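Local coordinates for protein ammonium transporter (Kuenenia stuttgartiensis, PDB 6EU6) that probably senses ammonium at the membrane and passes the signal to a histidine kinase, as a trimeric member of the ammonium transporter family, at residues 44-49 with 119-124; 179-184 with 377-382; 183-188 with 387-392. All coordinates share one frame; numbering follows the deposited sequence.

In the fold
Followed from the N terminus, the chain first closes contact 1, which brings helix 40-67 and the start of helix 121-144 together across a loop of 69 residues. Contact 1 is complete before helix 167-185 opens the other two. Contacts 2 and 3 both start from the end of that helix and share I183 and M184, so their loops overlap. Contact 2 spans about 190 residues to helix 353-385, and contact 3 reaches slightly further, to the segment just after it. The three meet around 387-392 and 377-382: L388 probably bonds to G120, P123 packs on F379 and L382, and L388 packs on L382. The ends of four membrane helices are thus gathered into one cluster.

Contact 1: 44-49 with 119-124; sequences ALRNLV and SGFIPN. With LMT (dodecyl-beta-D-maltoside), chain E; SO4 (sulfate ion), chain H.
The backbone oxygen of S119 is gripped end-on by both terminal nitrogens of R46: NH2 lies 2.9 Å from S119 O and NH1 3.1 Å from it. Both donors come from the same face of the carbonyl, NH1 well above its plane and NH2 tilted from it, while the oxygen itself lies in the guanidinium plane. The extended chain of R46, with its CG anti to the carbonyl carbon (chi1 -71°), carries the charged end across from helix 40-67 to the loop that leads into helix 121-144. Along another edge of the guanidinium sits a sulfate, probably from the crystallisation liquor. R46 NE donates to its O4 at 2.7 Å, and NH2 adds weak bonds to O2 and O4. A water completes the set, accepting from NH1 and donating to N124 OD1. N124 crosses R46 at about a right angle and places ND2 over one guanidinium face. R46 NH1 and N124 ND2, 3.4 Å apart, are both donors and form no bond; ND2 spends its hydrogens on S119 OG (3.0 Å) and G120 O (2.9 Å). S119 OG has a further bond to the backbone oxygen of I115. The apolar flank is slighter: the edge of the F121 ring faces R46 CG, and V49 CG1 lies 4.0 Å from F121 CZ. V49 and its helix also pack on a neighbouring subunit. On the other side, I122 N donates to O6' of a maltoside detergent at 3.0 Å. Each guanidinium nitrogen therefore has an acceptor, which fixes the rotation of the group. The sulfate probably offsets the positive charge of this largely buried arginine, while N124 and S119 shape the turn that presents the carbonyl to it.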
loop_
_atom_site.group_PDB
_atom_site.type_symbol
_atom_site.label_atom_id
_atom_site.label_comp_id
_atom_site.label_asym_id
_atom_site.label_seq_id
_atom_site.Cartn_x
_atom_site.Cartn_y
_atom_site.Cartn_z
ATOM N N ALA A 44 -8.057 4.548 -16.033
ATOM C CA ALA A 44 -7.824 4.978 -14.659
ATOM C C ALA A 44 -9.098 5.591 -14.087
ATOM O O ALA A 44 -9.544 5.265 -12.974
ATOM C CB ALA A 44 -6.662 5.973 -14.567
ATOM N N LEU A 45 -9.729 6.433 -14.872
ATOM C CA LEU A 45 -10.933 7.116 -14.445
ATOM C C LEU A 45 -12.150 6.215 -14.250
ATOM O O LEU A 45 -12.910 6.446 -13.307
ATOM C CB LEU A 45 -11.288 8.227 -15.408
ATOM C CG LEU A 45 -10.182 9.285 -15.387
ATOM C CD1 LEU A 45 -10.550 10.344 -16.411
ATOM C CD2 LEU A 45 -9.946 9.915 -14.016
ATOM N N ARG A 46 -12.354 5.222 -15.140
ATOM C CA ARG A 46 -13.459 4.273 -14.965
ATOM C C ARG A 46 -13.322 3.503 -13.662
ATOM O O ARG A 46 -14.305 3.264 -12.943
ATOM C CB ARG A 46 -13.568 3.331 -16.183
ATOM C CG ARG A 46 -14.090 4.070 -17.399
ATOM C CD ARG A 46 -13.754 3.328 -18.660
ATOM N NE ARG A 46 -14.179 4.112 -19.796
ATOM C CZ ARG A 46 -14.445 3.646 -21.014
ATOM N NH1 ARG A 46 -14.297 2.340 -21.346
ATOM N NH2 ARG A 46 -14.921 4.513 -21.905
ATOM N N ASN A 47 -12.097 3.066 -13.340
ATOM C CA ASN A 47 -11.843 2.361 -12.118
ATOM C C ASN A 47 -12.087 3.188 -10.846
ATOM O O ASN A 47 -12.567 2.672 -9.846
ATOM C CB ASN A 47 -10.399 1.875 -12.068
ATOM C CG ASN A 47 -10.243 0.551 -12.765
ATOM O OD1 ASN A 47 -10.590 -0.494 -12.208
ATOM N ND2 ASN A 47 -9.796 0.594 -14.015
ATOM N N LEU A 48 -11.769 4.477 -10.877
ATOM C CA LEU A 48 -12.081 5.336 -9.738
ATOM C C LEU A 48 -13.587 5.549 -9.622
ATOM O O LEU A 48 -14.150 5.463 -8.540
ATOM C CB LEU A 48 -11.386 6.662 -9.881
ATOM C CG LEU A 48 -11.713 7.691 -8.798
ATOM C CD1 LEU A 48 -11.343 7.194 -7.428
ATOM C CD2 LEU A 48 -10.945 8.942 -9.047
ATOM N N VAL A 49 -14.222 5.850 -10.726
ATOM C CA VAL A 49 -15.643 6.061 -10.765
ATOM C C VAL A 49 -16.439 4.852 -10.290
ATOM O O VAL A 49 -17.401 5.019 -9.492
ATOM C CB VAL A 49 -16.117 6.536 -12.142
ATOM C CG1 VAL A 49 -17.633 6.536 -12.292
ATOM C CG2 VAL A 49 -15.591 7.978 -12.398
ATOM N N SER A 119 -15.476 0.396 -25.287
ATOM C CA SER A 119 -16.745 0.714 -24.746
ATOM C C SER A 119 -16.787 2.183 -24.390
ATOM O O SER A 119 -15.722 2.813 -24.071
ATOM C CB SER A 119 -17.060 -0.166 -23.548
ATOM O OG SER A 119 -16.223 0.086 -22.458
ATOM N N GLY A 120 -18.005 2.746 -24.390
ATOM C CA GLY A 120 -18.208 4.103 -23.904
ATOM C C GLY A 120 -18.437 4.150 -22.430
ATOM O O GLY A 120 -18.660 3.096 -21.759
ATOM N N PHE A 121 -18.386 5.369 -21.894
ATOM C CA PHE A 121 -18.585 5.598 -20.455
ATOM C C PHE A 121 -19.898 5.054 -19.856
ATOM O O PHE A 121 -19.913 4.389 -18.822
ATOM C CB PHE A 121 -18.489 7.062 -20.172
ATOM C CG PHE A 121 -18.350 7.373 -18.732
ATOM C CD1 PHE A 121 -17.246 6.944 -18.026
ATOM C CD2 PHE A 121 -19.314 8.119 -18.068
ATOM C CE1 PHE A 121 -17.094 7.248 -16.669
ATOM C CE2 PHE A 121 -19.182 8.417 -16.730
ATOM C CZ PHE A 121 -18.049 7.997 -16.032
ATOM N N ILE A 122 -20.999 5.267 -20.520
ATOM C CA ILE A 122 -22.289 4.920 -19.935
ATOM C C ILE A 122 -22.447 3.419 -19.681
ATOM O O ILE A 122 -22.936 2.998 -18.626
ATOM C CB ILE A 122 -23.467 5.466 -20.811
ATOM C CG1 ILE A 122 -23.541 7.018 -20.755
ATOM C CG2 ILE A 122 -24.788 4.830 -20.395
ATOM C CD1 ILE A 122 -23.458 7.613 -19.383
ATOM N N PRO A 123 -22.084 2.589 -20.647
ATOM C CA PRO A 123 -22.112 1.134 -20.367
ATOM C C PRO A 123 -21.306 0.742 -19.108
ATOM O O PRO A 123 -21.665 -0.194 -18.389
ATOM C CB PRO A 123 -21.495 0.513 -21.653
ATOM C CG PRO A 123 -21.706 1.550 -22.716
ATOM C CD PRO A 123 -21.807 2.893 -22.071
ATOM N N ASN A 124 -20.208 1.443 -18.838
ATOM C CA ASN A 124 -19.435 1.140 -17.662
ATOM C C ASN A 124 -20.180 1.525 -16.393
ATOM O O ASN A 124 -20.416 0.693 -15.518
ATOM C CB ASN A 124 -18.105 1.833 -17.723
ATOM C CG ASN A 124 -17.129 1.105 -18.634
ATOM O OD1 ASN A 124 -16.380 0.263 -18.191
ATOM N ND2 ASN A 124 -17.186 1.389 -19.924
HETATM C C1B LMT E . -19.316 7.344 -26.476
HETATM C C2B LMT E . -18.570 8.060 -27.649
HETATM C C3B LMT E . -19.576 8.667 -28.618
HETATM C C4B LMT E . -20.410 7.515 -29.097
HETATM C C5B LMT E . -21.189 6.890 -27.970
HETATM C C6B LMT E . -22.115 5.809 -28.554
HETATM O O1B LMT E . -20.076 8.295 -25.739
HETATM O O2B LMT E . -17.747 9.142 -27.192
HETATM O O3B LMT E . -19.009 9.284 -29.783
HETATM O "O4'" LMT E . -21.316 7.965 -30.112
HETATM O O5B LMT E . -20.257 6.390 -26.971
HETATM O O6B LMT E . -21.596 5.166 -29.773
HETATM C "C1'" LMT E . -20.419 10.083 -22.055
HETATM C "C2'" LMT E . -19.081 9.835 -22.640
HETATM C "C3'" LMT E . -19.146 9.573 -24.076
HETATM C "C4'" LMT E . -19.938 8.371 -24.327
HETATM C "C5'" LMT E . -21.299 8.512 -23.603
HETATM C "C6'" LMT E . -22.079 7.219 -23.706
HETATM O "O1'" LMT E . -20.287 10.372 -20.680
HETATM O "O2'" LMT E . -18.297 10.990 -22.532
HETATM O "O3'" LMT E . -17.869 9.327 -24.634
HETATM O "O5'" LMT E . -21.170 8.896 -22.242
HETATM O "O6'" LMT E . -21.340 6.026 -23.380
HETATM C C1 LMT E . -21.569 10.641 -20.050
HETATM C C2 LMT E . -21.355 11.142 -18.613
HETATM C C3 LMT E . -22.640 11.243 -17.797
HETATM C C4 LMT E . -22.399 11.758 -16.356
HETATM C C5 LMT E . -22.650 10.702 -15.272
HETATM C C6 LMT E . -23.402 11.139 -14.017
HETATM C C7 LMT E . -23.169 10.118 -12.885
HETATM C C8 LMT E . -24.434 9.554 -12.247
HETATM C C9 LMT E . -24.182 8.515 -11.121
HETATM C C10 LMT E . -25.438 8.233 -10.218
HETATM C C11 LMT E . -25.720 6.763 -9.753
HETATM C C12 LMT E . -25.564 6.423 -8.257
HETATM S S SO4 H . -14.170 7.650 -21.087
HETATM O O1 SO4 H . -12.820 8.045 -20.769
HETATM O O2 SO4 H . -14.173 7.125 -22.494
HETATM O O3 SO4 H . -15.060 8.829 -20.992
HETATM O O4 SO4 H . -14.625 6.734 -20.013
HETATM O O HOH W 1 -14.011 -0.107 -19.616
#

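Contact 2: 179-184 with 377-382; sequences MAAAIM and LFFLCL
F379 and A181 form the close part of this wholly apolar meeting between helix 167-185 and helix 353-385. The methyl CB of A181 comes to 3.4 Å from F379 CE2 and touches CZ as well, while A181 CA stands over one face of the ring. The opposite face is covered by the neighbouring F378, whose CD2 lies 3.8 Å above the ring centre, so the phenyl group is held between its own helix and the other. F379 reaches this place with its CG anti to the carbonyl carbon (chi1 -70°), which sends the ring across the gap to lie beside the small alanines. A180 adds little, only its carbonyl carbon coming near F379 CD2. M184 covers the base of F379 instead: CB and CG of M184 both lie 3.8 Å from F379 CB. Beyond that point the methionine chain bends at chi2 and again at chi3, folding its methyl back toward L380. There M184 CE meets L380 CD2 at 3.4 Å, tighter than usual for two carbons, and the side chains cross at about a right angle. This is nevertheless the outer side of the contact, since L380, like L377 and C381 beside it, lies on the surface, perhaps facing lipid. The inner side is instead backed by protein: F177 meets the F379 ring with planes at about 40°, and I115 touches A181. The helix segments run in the same general direction, 35° apart, with axes 9.4 Å apart. Helix 353-385, probably the long last membrane helix of the family's eleven, thus leans on helix 167-185, while F378 stacks on F130 of helix 121-144.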
loop_
_atom_site.group_PDB
_atom_site.type_symbol
_atom_site.label_atom_id
_atom_site.label_comp_id
_atom_site.label_asym_id
_atom_site.label_seq_id
_atom_site.Cartn_x
_atom_site.Cartn_y
_atom_site.Cartn_z
ATOM N N MET A 179 -18.115 -10.962 -19.090
ATOM C CA MET A 179 -18.096 -11.692 -20.345
ATOM C C MET A 179 -19.287 -11.283 -21.264
ATOM O O MET A 179 -19.098 -11.103 -22.480
ATOM C CB MET A 179 -18.171 -13.192 -20.120
ATOM C CG MET A 179 -18.204 -13.956 -21.423
ATOM S SD MET A 179 -18.051 -15.718 -21.064
ATOM C CE MET A 179 -19.718 -16.195 -20.997
ATOM N N ALA A 180 -20.477 -11.145 -20.678
ATOM C CA ALA A 180 -21.587 -10.609 -21.427
ATOM C C ALA A 180 -21.308 -9.243 -21.976
ATOM O O ALA A 180 -21.656 -8.901 -23.124
ATOM C CB ALA A 180 -22.844 -10.566 -20.560
ATOM N N ALA A 181 -20.756 -8.388 -21.128
ATOM C CA ALA A 181 -20.440 -7.041 -21.599
ATOM C C ALA A 181 -19.403 -7.061 -22.778
ATOM O O ALA A 181 -19.582 -6.345 -23.787
ATOM C CB ALA A 181 -19.956 -6.182 -20.428
ATOM N N ALA A 182 -18.359 -7.907 -22.693
ATOM C CA ALA A 182 -17.385 -7.956 -23.736
ATOM C C ALA A 182 -18.020 -8.428 -25.080
ATOM O O ALA A 182 -17.619 -8.012 -26.177
ATOM C CB ALA A 182 -16.243 -8.884 -23.373
ATOM N N ILE A 183 -18.951 -9.336 -24.962
ATOM C CA ILE A 183 -19.658 -9.872 -26.127
ATOM C C ILE A 183 -20.520 -8.808 -26.778
ATOM O O ILE A 183 -20.446 -8.591 -27.956
ATOM C CB ILE A 183 -20.547 -11.084 -25.766
ATOM C CG1 ILE A 183 -19.658 -12.301 -25.608
ATOM C CG2 ILE A 183 -21.508 -11.452 -26.916
ATOM C CD1 ILE A 183 -20.366 -13.495 -24.981
ATOM N N MET A 184 -21.333 -8.135 -26.000
ATOM C CA MET A 184 -22.213 -7.131 -26.519
ATOM C C MET A 184 -21.465 -5.916 -27.014
ATOM O O MET A 184 -21.920 -5.276 -27.953
ATOM C CB MET A 184 -23.232 -6.797 -25.427
ATOM C CG MET A 184 -24.150 -7.976 -25.100
ATOM S SD MET A 184 -25.067 -8.450 -26.626
ATOM C CE MET A 184 -25.869 -6.900 -26.900
ATOM N N LEU A 377 -29.074 -9.698 -21.115
ATOM C CA LEU A 377 -30.307 -8.946 -21.185
ATOM C C LEU A 377 -30.081 -7.467 -20.908
ATOM O O LEU A 377 -30.611 -6.571 -21.576
ATOM C CB LEU A 377 -31.336 -9.557 -20.209
ATOM C CG LEU A 377 -31.850 -10.900 -20.782
ATOM C CD1 LEU A 377 -32.702 -11.753 -19.840
ATOM C CD2 LEU A 377 -32.642 -10.613 -22.052
ATOM N N PHE A 378 -29.249 -7.209 -19.923
ATOM C CA PHE A 378 -28.998 -5.812 -19.520
ATOM C C PHE A 378 -28.329 -5.068 -20.617
ATOM O O PHE A 378 -28.795 -3.977 -20.972
ATOM C CB PHE A 378 -28.190 -5.732 -18.224
ATOM C CG PHE A 378 -27.817 -4.346 -17.856
ATOM C CD1 PHE A 378 -28.714 -3.530 -17.194
ATOM C CD2 PHE A 378 -26.586 -3.843 -18.234
ATOM C CE1 PHE A 378 -28.407 -2.182 -16.918
ATOM C CE2 PHE A 378 -26.241 -2.535 -17.903
ATOM C CZ PHE A 378 -27.173 -1.692 -17.262
ATOM N N PHE A 379 -27.277 -5.648 -21.207
ATOM C CA PHE A 379 -26.606 -4.933 -22.285
ATOM C C PHE A 379 -27.402 -4.917 -23.604
ATOM O O PHE A 379 -27.209 -3.991 -24.379
ATOM C CB PHE A 379 -25.174 -5.405 -22.510
ATOM C CG PHE A 379 -24.278 -4.993 -21.375
ATOM C CD1 PHE A 379 -23.870 -3.654 -21.259
ATOM C CD2 PHE A 379 -23.866 -5.888 -20.438
ATOM C CE1 PHE A 379 -23.111 -3.217 -20.182
ATOM C CE2 PHE A 379 -23.086 -5.467 -19.346
ATOM C CZ PHE A 379 -22.688 -4.134 -19.240
ATOM N N LEU A 380 -28.280 -5.893 -23.809
ATOM C CA LEU A 380 -29.196 -5.855 -24.948
ATOM C C LEU A 380 -30.143 -4.708 -24.777
ATOM O O LEU A 380 -30.332 -3.946 -25.700
ATOM C CB LEU A 380 -30.004 -7.147 -25.087
ATOM C CG LEU A 380 -29.245 -8.285 -25.761
ATOM C CD1 LEU A 380 -29.964 -9.587 -25.464
ATOM C CD2 LEU A 380 -29.008 -8.125 -27.288
ATOM N N CYS A 381 -30.725 -4.556 -23.595
ATOM C CA CYS A 381 -31.663 -3.462 -23.359
ATOM C C CYS A 381 -30.971 -2.153 -23.381
ATOM O O CYS A 381 -31.483 -1.228 -23.985
ATOM C CB CYS A 381 -32.435 -3.588 -22.060
ATOM S SG CYS A 381 -33.389 -5.112 -22.049
ATOM N N LEU A 382 -29.787 -2.045 -22.775
ATOM C CA LEU A 382 -29.048 -0.773 -22.889
ATOM C C LEU A 382 -28.726 -0.377 -24.351
ATOM O O LEU A 382 -28.746 0.785 -24.717
ATOM C CB LEU A 382 -27.761 -0.824 -22.039
ATOM C CG LEU A 382 -26.924 0.432 -21.924
ATOM C CD1 LEU A 382 -27.763 1.544 -21.299
ATOM C CD2 LEU A 382 -25.644 0.243 -21.090
#

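Contact 3: 183-188 with 387-392; sequences IMVGPR and RLRVTP. With LMT (dodecyl-beta-D-maltoside), chain E; ZDM (nonyl 4-O-alpha-D-glucopyranosyl-beta-D-glucopyranoside), chain D.
The C-terminal end of helix 167-185 is held by R389, whose guanidinium binds the carbonyls of V185 and P187 on either side of G186. R389 NH1 donates to V185 O and to P187 O, each at 2.8 Å, and NH2 reaches the same P187 oxygen at 2.9 Å. P187 O lies in the guanidinium plane, gripped end-on by two nitrogens, whereas V185 O is tilted 19° from it. A bend in the arginine chain at chi3 (66°) turns the group back toward the helix end. Glycine is needed at G186, where phi is positive (93°): a CB there would strike both R389 NH1 and the preceding carbonyl oxygen. Beneath the polar bonds, L388 supplies the apolar part, its CD1 lying 3.7 Å from M184 CB and its CB 4.1 Å from V185 CG2. L388 O also accepts a backbone hydrogen bond from G120 N. Detergents flank both sides: P187, with I183, lines the pocket of the nonyl maltoside, and a dodecyl maltoside donates from O6B to R389 O at 2.6 Å. Replacing R389 by a leucine would probably leave V185 O and P187 O without their three bonds and E395 without its salt-bridge mate, letting the turn after the helix move more freely. One positive group therefore serves two backbone oxygens and a carboxylate at once, which would probably favour its charge and tie the helix end to 387-392 and helix 392-397 together.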
loop_
_atom_site.group_PDB
_atom_site.type_symbol
_atom_site.label_atom_id
_atom_site.label_comp_id
_atom_site.label_asym_id
_atom_site.label_seq_id
_atom_site.Cartn_x
_atom_site.Cartn_y
_atom_site.Cartn_z
ATOM N N ILE A 183 -18.951 -9.336 -24.962
ATOM C CA ILE A 183 -19.658 -9.872 -26.127
ATOM C C ILE A 183 -20.520 -8.808 -26.778
ATOM O O ILE A 183 -20.446 -8.591 -27.956
ATOM C CB ILE A 183 -20.547 -11.084 -25.766
ATOM C CG1 ILE A 183 -19.658 -12.301 -25.608
ATOM C CG2 ILE A 183 -21.508 -11.452 -26.916
ATOM C CD1 ILE A 183 -20.366 -13.495 -24.981
ATOM N N MET A 184 -21.333 -8.135 -26.000
ATOM C CA MET A 184 -22.213 -7.131 -26.519
ATOM C C MET A 184 -21.465 -5.916 -27.014
ATOM O O MET A 184 -21.920 -5.276 -27.953
ATOM C CB MET A 184 -23.232 -6.797 -25.427
ATOM C CG MET A 184 -24.150 -7.976 -25.100
ATOM S SD MET A 184 -25.067 -8.450 -26.626
ATOM C CE MET A 184 -25.869 -6.900 -26.900
ATOM N N VAL A 185 -20.327 -5.550 -26.419
ATOM C CA VAL A 185 -19.535 -4.416 -26.949
ATOM C C VAL A 185 -18.817 -4.798 -28.290
ATOM O O VAL A 185 -18.657 -3.991 -29.212
ATOM C CB VAL A 185 -18.512 -3.966 -25.881
ATOM C CG1 VAL A 185 -17.480 -3.037 -26.473
ATOM C CG2 VAL A 185 -19.214 -3.336 -24.698
ATOM N N GLY A 186 -18.331 -6.017 -28.339
ATOM C CA GLY A 186 -17.630 -6.537 -29.475
ATOM C C GLY A 186 -16.147 -6.329 -29.323
ATOM O O GLY A 186 -15.698 -5.584 -28.450
ATOM N N PRO A 187 -15.373 -6.935 -30.207
ATOM C CA PRO A 187 -13.909 -6.802 -30.093
ATOM C C PRO A 187 -13.351 -5.460 -30.446
ATOM O O PRO A 187 -13.986 -4.621 -31.098
ATOM C CB PRO A 187 -13.357 -7.850 -31.094
ATOM C CG PRO A 187 -14.584 -8.593 -31.611
ATOM C CD PRO A 187 -15.774 -7.712 -31.384
ATOM N N ARG A 188 -12.143 -5.227 -29.991
ATOM C CA ARG A 188 -11.474 -4.013 -30.395
ATOM C C ARG A 188 -11.287 -4.086 -31.938
ATOM O O ARG A 188 -11.055 -5.168 -32.514
ATOM C CB ARG A 188 -10.122 -3.877 -29.654
ATOM C CG ARG A 188 -10.253 -3.594 -28.148
ATOM C CD ARG A 188 -8.925 -3.625 -27.435
ATOM N NE ARG A 188 -8.523 -5.037 -27.282
ATOM C CZ ARG A 188 -7.427 -5.455 -26.651
ATOM N NH1 ARG A 188 -6.622 -4.603 -26.004
ATOM N NH2 ARG A 188 -7.224 -6.726 -26.566
ATOM N N ARG A 387 -25.699 3.341 -27.713
ATOM C CA ARG A 387 -24.668 2.494 -28.307
ATOM C C ARG A 387 -23.552 2.184 -27.243
ATOM O O ARG A 387 -23.197 3.006 -26.408
ATOM C CB ARG A 387 -24.092 3.070 -29.608
ATOM C CG ARG A 387 -24.835 2.640 -30.893
ATOM C CD ARG A 387 -25.080 1.127 -31.089
ATOM N NE ARG A 387 -23.853 0.328 -31.327
ATOM C CZ ARG A 387 -23.294 -0.564 -30.486
ATOM N NH1 ARG A 387 -23.819 -0.855 -29.335
ATOM N NH2 ARG A 387 -22.210 -1.208 -30.823
ATOM N N LEU A 388 -23.080 0.952 -27.284
ATOM C CA LEU A 388 -22.214 0.416 -26.253
ATOM C C LEU A 388 -20.791 0.789 -26.560
ATOM O O LEU A 388 -19.977 0.849 -25.605
ATOM C CB LEU A 388 -22.361 -1.127 -26.133
ATOM C CG LEU A 388 -23.739 -1.663 -25.811
ATOM C CD1 LEU A 388 -23.725 -3.168 -25.705
ATOM C CD2 LEU A 388 -24.358 -0.972 -24.584
ATOM N N ARG A 389 -20.455 0.912 -27.856
ATOM C CA ARG A 389 -19.099 1.276 -28.232
ATOM C C ARG A 389 -18.926 2.724 -28.579
ATOM O O ARG A 389 -19.871 3.411 -28.959
ATOM C CB ARG A 389 -18.581 0.584 -29.442
ATOM C CG ARG A 389 -18.857 -0.814 -29.602
ATOM C CD ARG A 389 -18.427 -1.218 -30.991
ATOM N NE ARG A 389 -16.986 -1.152 -31.255
ATOM C CZ ARG A 389 -16.123 -2.167 -31.228
ATOM N NH1 ARG A 389 -16.467 -3.402 -30.841
ATOM N NH2 ARG A 389 -14.885 -1.951 -31.584
ATOM N N VAL A 390 -17.684 3.167 -28.519
ATOM C CA VAL A 390 -17.311 4.453 -29.082
ATOM C C VAL A 390 -17.144 4.300 -30.610
ATOM O O VAL A 390 -17.090 3.178 -31.146
ATOM C CB VAL A 390 -16.031 5.047 -28.441
ATOM C CG1 VAL A 390 -16.155 5.116 -26.952
ATOM C CG2 VAL A 390 -14.744 4.272 -28.846
ATOM N N THR A 391 -17.040 5.425 -31.322
ATOM C CA THR A 391 -16.882 5.364 -32.790
ATOM C C THR A 391 -15.499 4.834 -33.116
ATOM O O THR A 391 -14.559 4.929 -32.305
ATOM C CB THR A 391 -17.091 6.734 -33.467
ATOM O OG1 THR A 391 -16.037 7.638 -33.069
ATOM C CG2 THR A 391 -18.439 7.325 -33.037
ATOM N N PRO A 392 -15.347 4.252 -34.304
ATOM C CA PRO A 392 -14.047 3.732 -34.646
ATOM C C PRO A 392 -12.955 4.802 -34.624
ATOM O O PRO A 392 -11.786 4.489 -34.297
ATOM C CB PRO A 392 -14.267 3.214 -36.069
ATOM C CG PRO A 392 -15.685 2.806 -36.091
ATOM C CD PRO A 392 -16.317 3.978 -35.372
HETATM C C1B LMT E . -19.316 7.344 -26.476
HETATM C C2B LMT E . -18.570 8.060 -27.649
HETATM C C3B LMT E . -19.576 8.667 -28.618
HETATM C C4B LMT E . -20.410 7.515 -29.097
HETATM C C5B LMT E . -21.189 6.890 -27.970
HETATM C C6B LMT E . -22.115 5.809 -28.554
HETATM O O1B LMT E . -20.076 8.295 -25.739
HETATM O O2B LMT E . -17.747 9.142 -27.192
HETATM O O3B LMT E . -19.009 9.284 -29.783
HETATM O "O4'" LMT E . -21.316 7.965 -30.112
HETATM O O5B LMT E . -20.257 6.390 -26.971
HETATM O O6B LMT E . -21.596 5.166 -29.773
HETATM C "C1'" LMT E . -20.419 10.083 -22.055
HETATM C "C2'" LMT E . -19.081 9.835 -22.640
HETATM C "C3'" LMT E . -19.146 9.573 -24.076
HETATM C "C4'" LMT E . -19.938 8.371 -24.327
HETATM C "C5'" LMT E . -21.299 8.512 -23.603
HETATM C "C6'" LMT E . -22.079 7.219 -23.706
HETATM O "O1'" LMT E . -20.287 10.372 -20.680
HETATM O "O2'" LMT E . -18.297 10.990 -22.532
HETATM O "O3'" LMT E . -17.869 9.327 -24.634
HETATM O "O5'" LMT E . -21.170 8.896 -22.242
HETATM O "O6'" LMT E . -21.340 6.026 -23.380
HETATM C C1 LMT E . -21.569 10.641 -20.050
HETATM C C2 LMT E . -21.355 11.142 -18.613
HETATM C C3 LMT E . -22.640 11.243 -17.797
HETATM C C4 LMT E . -22.399 11.758 -16.356
HETATM C C5 LMT E . -22.650 10.702 -15.272
HETATM C C6 LMT E . -23.402 11.139 -14.017
HETATM C C7 LMT E . -23.169 10.118 -12.885
HETATM C C8 LMT E . -24.434 9.554 -12.247
HETATM C C9 LMT E . -24.182 8.515 -11.121
HETATM C C10 LMT E . -25.438 8.233 -10.218
HETATM C C11 LMT E . -25.720 6.763 -9.753
HETATM C C12 LMT E . -25.564 6.423 -8.257
HETATM C C1 ZDM D . -18.435 -15.422 -32.158
HETATM O O1 ZDM D . -15.440 -11.706 -35.534
HETATM C C2 ZDM D . -17.528 -15.119 -33.372
HETATM O O2 ZDM D . -12.388 -13.113 -37.124
HETATM C C3 ZDM D . -16.956 -13.685 -33.584
HETATM O O3 ZDM D . -16.777 -14.978 -36.881
HETATM C C4 ZDM D . -17.305 -12.736 -32.427
HETATM O O4 ZDM D . -14.044 -15.200 -37.385
HETATM C C5 ZDM D . -16.032 -13.752 -36.944
HETATM O O5 ZDM D . -18.645 -12.981 -32.047
HETATM C C6 ZDM D . -19.027 -14.191 -31.404
HETATM O O6 ZDM D . -13.905 -9.405 -35.421
HETATM C C7 ZDM D . -14.552 -14.037 -36.721
HETATM O O7 ZDM D . -17.374 -13.116 -34.845
HETATM C C8 ZDM D . -13.787 -12.787 -37.091
HETATM C C9 ZDM D . -14.100 -11.707 -36.040
HETATM C C10 ZDM D . -16.319 -12.840 -35.767
HETATM C C11 ZDM D . -13.894 -10.288 -36.554
HETATM O O16 ZDM D . -18.887 -13.916 -29.988
HETATM C C18 ZDM D . -18.743 -14.883 -28.948
HETATM C C19 ZDM D . -19.892 -15.865 -28.856
HETATM C C22 ZDM D . -20.283 -16.183 -27.421
HETATM C C25 ZDM D . -19.975 -17.611 -27.022
HETATM C C28 ZDM D . -20.145 -17.880 -25.520
HETATM C C31 ZDM D . -21.547 -18.331 -25.144
HETATM C C34 ZDM D . -21.568 -19.161 -23.881
HETATM O O49 ZDM D . -17.786 -16.447 -31.381
HETATM O O55 ZDM D . -18.318 -15.496 -34.485
HETATM C C57 ZDM D . -17.228 -11.255 -32.827
HETATM O O61 ZDM D . -15.875 -10.936 -33.153
#